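Local coordinates for Peptide:N-glycosidase F (Elizabethkingia meningoseptica, PDB 3PMS), which probably catalyses the removal of asparagine-linked glycans from glycoproteins and glycopeptides by hydrolysing the side-chain amide bond that links the asparagine to its first sugar, at residues A[104-109]-A[299-304]; A[171-176]-A[219-224]. All blocks are in the same frame, centred on the assembly; numbering follows the deposited sequence. Where two conformers were deposited one is given.

Interaction 1: A[104-109]-A[299-304]; sequences TDFKSL and SSFVIA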
loop_
_atom_site.group_PDB
_atom_site.type_symbol
_atom_site.label_atom_id
_atom_site.label_comp_id
_atom_site.label_asym_id
_atom_site.label_seq_id
_atom_site.Cartn_x
_atom_site.Cartn_y
_atom_site.Cartn_z
ATOM N N THR A 104 1.215 2.936 11.429
ATOM C CA THR A 104 1.873 3.841 12.405
ATOM C C THR A 104 2.559 4.989 11.677
ATOM O O THR A 104 2.553 6.142 12.130
ATOM C CB THR A 104 2.851 3.132 13.300
ATOM O OG1 THR A 104 2.336 1.891 13.756
ATOM C CG2 THR A 104 3.298 4.008 14.484
ATOM N N ASP A 105 3.166 4.710 10.529
ATOM C CA ASP A 105 3.807 5.766 9.758
ATOM C C ASP A 105 2.960 6.960 9.457
ATOM O O ASP A 105 3.481 8.057 9.189
ATOM C CB ASP A 105 4.347 5.219 8.451
ATOM C CG ASP A 105 5.537 4.219 8.643
ATOM O OD1 ASP A 105 6.193 4.140 9.728
ATOM O OD2 ASP A 105 5.770 3.439 7.696
ATOM N N PHE A 106 1.619 6.762 9.407
ATOM C CA PHE A 106 0.699 7.845 9.169
ATOM C C PHE A 106 0.035 8.439 10.399
ATOM O O PHE A 106 -0.958 9.161 10.272
ATOM C CB PHE A 106 -0.362 7.323 8.181
ATOM C CG PHE A 106 0.215 6.915 6.840
ATOM C CD1 PHE A 106 0.461 7.877 5.883
ATOM C CD2 PHE A 106 0.511 5.627 6.545
ATOM C CE1 PHE A 106 1.059 7.502 4.682
ATOM C CE2 PHE A 106 1.117 5.259 5.306
ATOM C CZ PHE A 106 1.338 6.190 4.395
ATOM N N LYS A 107 0.588 8.175 11.572
ATOM C CA LYS A 107 -0.058 8.625 12.825
ATOM C C LYS A 107 -0.239 10.148 12.763
ATOM O O LYS A 107 -1.192 10.673 13.363
ATOM C CB LYS A 107 0.708 8.141 14.054
ATOM C CG LYS A 107 2.158 8.598 14.168
ATOM C CD LYS A 107 2.812 8.097 15.432
ATOM C CE LYS A 107 4.316 8.198 15.398
ATOM N NZ LYS A 107 4.965 7.833 16.760
ATOM N N SER A 108 0.672 10.905 12.149
ATOM C CA SER A 108 0.459 12.352 12.072
ATOM C C SER A 108 -0.765 12.833 11.323
ATOM O O SER A 108 -1.304 13.937 11.564
ATOM C CB SER A 108 1.697 13.018 11.481
ATOM O OG SER A 108 1.941 12.700 10.114
ATOM N N LEU A 109 -1.286 11.960 10.481
ATOM C CA LEU A 109 -2.476 12.227 9.697
ATOM C C LEU A 109 -3.703 11.575 10.332
ATOM O O LEU A 109 -4.824 11.866 9.887
ATOM C CB LEU A 109 -2.298 11.749 8.263
ATOM C CG LEU A 109 -1.355 12.532 7.368
ATOM C CD1 LEU A 109 0.053 12.064 7.448
ATOM C CD2 LEU A 109 -1.838 12.559 5.925
ATOM N N SER A 299 3.415 2.722 -4.406
ATOM C CA SER A 299 3.493 3.969 -3.633
ATOM C C SER A 299 4.773 3.901 -2.817
ATOM O O SER A 299 5.167 2.822 -2.347
ATOM C CB SER A 299 2.295 4.186 -2.692
ATOM O OG SER A 299 2.137 3.158 -1.739
ATOM N N SER A 300 5.449 5.043 -2.671
ATOM C CA SER A 300 6.541 5.133 -1.808
ATOM C C SER A 300 6.449 6.473 -1.079
ATOM O O SER A 300 6.164 7.480 -1.716
ATOM C CB SER A 300 7.766 4.999 -2.705
ATOM O OG SER A 300 8.901 4.830 -1.954
ATOM N N PHE A 301 6.700 6.421 0.221
ATOM C CA PHE A 301 6.622 7.555 1.149
ATOM C C PHE A 301 7.917 7.757 1.844
ATOM O O PHE A 301 8.634 6.803 2.083
ATOM C CB PHE A 301 5.487 7.400 2.202
ATOM C CG PHE A 301 4.124 7.313 1.584
ATOM C CD1 PHE A 301 3.661 6.076 1.135
ATOM C CD2 PHE A 301 3.268 8.365 1.575
ATOM C CE1 PHE A 301 2.385 5.955 0.639
ATOM C CE2 PHE A 301 2.016 8.241 0.992
ATOM C CZ PHE A 301 1.615 7.053 0.514
ATOM N N VAL A 302 8.180 8.979 2.251
ATOM C CA VAL A 302 9.302 9.284 3.137
ATOM C C VAL A 302 8.752 9.801 4.469
ATOM O O VAL A 302 7.840 10.616 4.485
ATOM C CB VAL A 302 10.282 10.279 2.481
ATOM C CG1 VAL A 302 9.598 11.565 2.134
ATOM C CG2 VAL A 302 11.527 10.490 3.397
ATOM N N ILE A 303 9.283 9.180 5.518
ATOM C CA ILE A 303 8.970 9.469 6.923
ATOM C C ILE A 303 10.185 10.119 7.575
ATOM O O ILE A 303 11.292 9.618 7.449
ATOM C CB ILE A 303 8.606 8.221 7.720
ATOM C CG1 ILE A 303 7.329 7.558 7.248
ATOM C CG2 ILE A 303 8.390 8.634 9.221
ATOM C CD1 ILE A 303 7.391 6.832 5.899
ATOM N N ALA A 304 9.935 11.244 8.277
ATOM C CA ALA A 304 10.927 11.882 9.156
ATOM C C ALA A 304 10.408 11.827 10.576
ATOM O O ALA A 304 9.249 12.099 10.817
ATOM C CB ALA A 304 11.168 13.285 8.719
#
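F106 drives the edge of its ring into the face of F301, a T-shaped pair at the buried interface between the two jelly-roll domains of this glycanase. The planes stand at 90° and the ring centroids are 5.0 Å apart. F106 CZ sits over the middle of the F301 ring, 3.8 Å above its plane, while F106 CE1 comes to 3.9 Å from F301 CE2. Aromatic rings suit this place because C-H bonds at the rim of one can point into the pi cloud of the other, filling a buried site without needing a polar partner. With CG anti to the carbonyl carbon (chi1 -62°), the F106 ring reaches F301 although its CB does not point straight at the strand.

Beside the rings, D105 crosses I303 at about a right angle. A buried carboxylate would probably be costly without partners; here OD2 makes a salt bridge to R188 and OD1 a hydrogen bond to Y186, both on strand 184-197. That strand neighbours 295-306 in the sheet, and F301 shares backbone hydrogen bonding with R188. The loop that carries D105 and F106 follows strand 99-102 of the other domain; its bend is held by K107 N bonding to T104 O at 2.9 Å. D105 also packs on the isoleucine, with CB and CG each 4.0 Å from I303 CG1.

Interaction 2: A[171-176]-A[219-224]; sequences ALKKNI and INNSNT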
loop_
_atom_site.group_PDB
_atom_site.type_symbol
_atom_site.label_atom_id
_atom_site.label_comp_id
_atom_site.label_asym_id
_atom_site.label_seq_id
_atom_site.Cartn_x
_atom_site.Cartn_y
_atom_site.Cartn_z
ATOM N N ALA A 171 7.453 9.985 -13.750
ATOM C CA ALA A 171 8.621 10.344 -12.898
ATOM C C ALA A 171 8.807 9.266 -11.867
ATOM O O ALA A 171 7.984 9.111 -10.960
ATOM C CB ALA A 171 8.419 11.644 -12.170
ATOM N N LEU A 172 9.935 8.601 -11.984
ATOM C CA LEU A 172 10.294 7.785 -10.810
ATOM C C LEU A 172 11.616 8.194 -10.301
ATOM O O LEU A 172 12.213 7.527 -9.501
ATOM C CB LEU A 172 10.049 6.267 -10.854
ATOM C CG LEU A 172 8.555 5.942 -10.813
ATOM C CD1 LEU A 172 8.143 5.677 -12.200
ATOM C CD2 LEU A 172 8.130 4.781 -9.907
ATOM N N LYS A 173 11.924 9.481 -10.578
ATOM C CA LYS A 173 13.002 10.175 -9.895
ATOM C C LYS A 173 12.391 11.454 -9.307
ATOM O O LYS A 173 11.494 12.102 -9.895
ATOM C CB LYS A 173 14.265 10.440 -10.797
ATOM C CG LYS A 173 15.630 10.786 -10.023
ATOM C CD LYS A 173 16.930 10.816 -10.965
ATOM C CE LYS A 173 18.150 11.422 -10.268
ATOM N NZ LYS A 173 19.414 11.491 -11.091
ATOM N N LYS A 174 12.779 11.710 -8.048
ATOM C CA LYS A 174 12.349 12.891 -7.289
ATOM C C LYS A 174 13.522 13.355 -6.436
ATOM O O LYS A 174 14.397 12.602 -6.085
ATOM C CB LYS A 174 11.227 12.555 -6.303
ATOM C CG LYS A 174 9.917 12.025 -6.932
ATOM C CD LYS A 174 9.200 13.090 -7.728
ATOM C CE LYS A 174 8.021 12.532 -8.492
ATOM N NZ LYS A 174 6.806 12.727 -7.684
ATOM N N ASN A 175 13.513 14.614 -6.045
ATOM C CA ASN A 175 14.309 15.132 -4.996
ATOM C C ASN A 175 13.494 15.204 -3.692
ATOM O O ASN A 175 12.280 15.527 -3.698
ATOM C CB ASN A 175 14.773 16.550 -5.366
ATOM C CG ASN A 175 15.797 16.561 -6.500
ATOM O OD1 ASN A 175 15.831 17.528 -7.282
ATOM N ND2 ASN A 175 16.668 15.599 -6.526
ATOM N N ILE A 176 14.172 14.901 -2.621
ATOM C CA ILE A 176 13.601 14.911 -1.270
ATOM C C ILE A 176 14.467 15.750 -0.341
ATOM O O ILE A 176 15.648 15.501 -0.208
ATOM C CB ILE A 176 13.517 13.457 -0.714
ATOM C CG1 ILE A 176 12.683 12.601 -1.666
ATOM C CG2 ILE A 176 12.953 13.526 0.762
ATOM C CD1 ILE A 176 12.737 11.092 -1.261
ATOM N N ILE A 219 19.659 6.126 -4.197
ATOM C CA ILE A 219 19.690 7.358 -3.380
ATOM C C ILE A 219 20.947 8.126 -3.848
ATOM O O ILE A 219 22.045 7.578 -3.761
ATOM C CB ILE A 219 19.822 7.002 -1.921
ATOM C CG1 ILE A 219 18.612 6.171 -1.416
ATOM C CG2 ILE A 219 19.987 8.313 -1.077
ATOM C CD1 ILE A 219 17.300 6.883 -1.481
ATOM N N ASN A 220 20.762 9.355 -4.270
ATOM C CA ASN A 220 21.867 10.158 -4.853
ATOM C C ASN A 220 22.600 9.343 -5.919
ATOM O O ASN A 220 23.835 9.310 -6.017
ATOM C CB ASN A 220 22.799 10.632 -3.753
ATOM C CG ASN A 220 22.201 11.779 -2.938
ATOM O OD1 ASN A 220 22.612 11.996 -1.749
ATOM N ND2 ASN A 220 21.364 12.533 -3.547
ATOM N N ASN A 221 21.788 8.615 -6.688
ATOM C CA ASN A 221 22.221 7.799 -7.838
ATOM C C ASN A 221 22.811 6.477 -7.492
ATOM O O ASN A 221 23.004 5.648 -8.398
ATOM C CB ASN A 221 23.141 8.561 -8.809
ATOM C CG ASN A 221 22.524 9.870 -9.291
ATOM O OD1 ASN A 221 21.318 9.955 -9.732
ATOM N ND2 ASN A 221 23.329 10.952 -9.215
ATOM N N SER A 222 23.040 6.195 -6.237
ATOM C CA SER A 222 23.670 4.965 -5.833
ATOM C C SER A 222 22.629 3.927 -5.508
ATOM O O SER A 222 21.756 4.149 -4.621
ATOM C CB SER A 222 24.644 5.138 -4.679
ATOM O OG SER A 222 25.199 3.915 -4.225
ATOM N N ASN A 223 22.753 2.754 -6.105
ATOM C CA ASN A 223 21.830 1.695 -5.759
ATOM C C ASN A 223 21.991 1.304 -4.317
ATOM O O ASN A 223 23.101 0.939 -3.863
ATOM C CB ASN A 223 22.088 0.525 -6.644
ATOM C CG ASN A 223 21.706 0.762 -8.039
ATOM O OD1 ASN A 223 21.105 1.759 -8.425
ATOM N ND2 ASN A 223 22.026 -0.251 -8.857
ATOM N N THR A 224 20.911 1.437 -3.546
ATOM C CA THR A 224 20.960 1.353 -2.070
ATOM C C THR A 224 20.083 0.236 -1.453
ATOM O O THR A 224 20.493 -0.470 -0.503
ATOM C CB THR A 224 20.654 2.718 -1.481
ATOM O OG1 THR A 224 21.625 3.617 -1.970
ATOM C CG2 THR A 224 20.744 2.758 0.060
HETATM O O HOH W 1 21.841 13.453 -10.023
#
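K173 reaches out to N221 with its whole length, and the ammonium group meets the side-chain amide oxygen: K173 NZ donates to N221 OD1 at 2.8 Å. The donor lies in the carbonyl plane, at a C=O...N angle of 147°, between the lone-pair direction and the line of the C=O bond. The CA atoms of K173 and N221 are 9.7 Å apart, a span covered by the long, extended lysine chain. In K173 the chain is extended throughout: CG is anti to the backbone N (chi1 -162°) and the later torsions all stay near 180°, carrying NZ out to the asparagine. Two conformers were deposited for this lysine, so the bridge describes one of its states.

N221 answers with CG beside its own backbone N, and the two side chains cross at about a right angle. Its amide offers both an acceptor and a donor. While OD1 takes the lysine, N221 ND2 gives a hydrogen bond at 3.0 Å to a water, which also accepts a weak bond from K173 NZ, closing a small polar ring.

N221 stands at a corner of the type I' turn from I219 to S222, which joins strands 213-219 and 222-229 as a beta hairpin at the edge of the outer sheet of the C-terminal jelly roll. N220 and N221 both have positive phi, and asparagine tolerates that backbone region better than most residues with a side chain. Strand 275-281 lies between the hairpin and strand 173-177, and the lysine bridges across it.

Where the turn closes, S222 O accepts from I219 N and, from the opposite face of its plane, from T224 OG1 at 2.7 Å.

Interaction 1 lies in the core and joins the two domains, bringing a loop of one against strand 295-306 of the other. Interaction 2 is a surface contact within the C-terminal domain, between a strand and a hairpin turn of one sheet. Their chemistry follows their places: buried aromatic and aliphatic packing, with the one carboxylate paired, against a water-linked amide-ammonium bond that buries little area, 64 Å² compared with 175 Å². The two sheets of the C-terminal jelly roll connect them: strand 295-306 belongs to one and 173-177 to the other, and V302 CG1 packs against I176 CG2 at 4.1 Å between them.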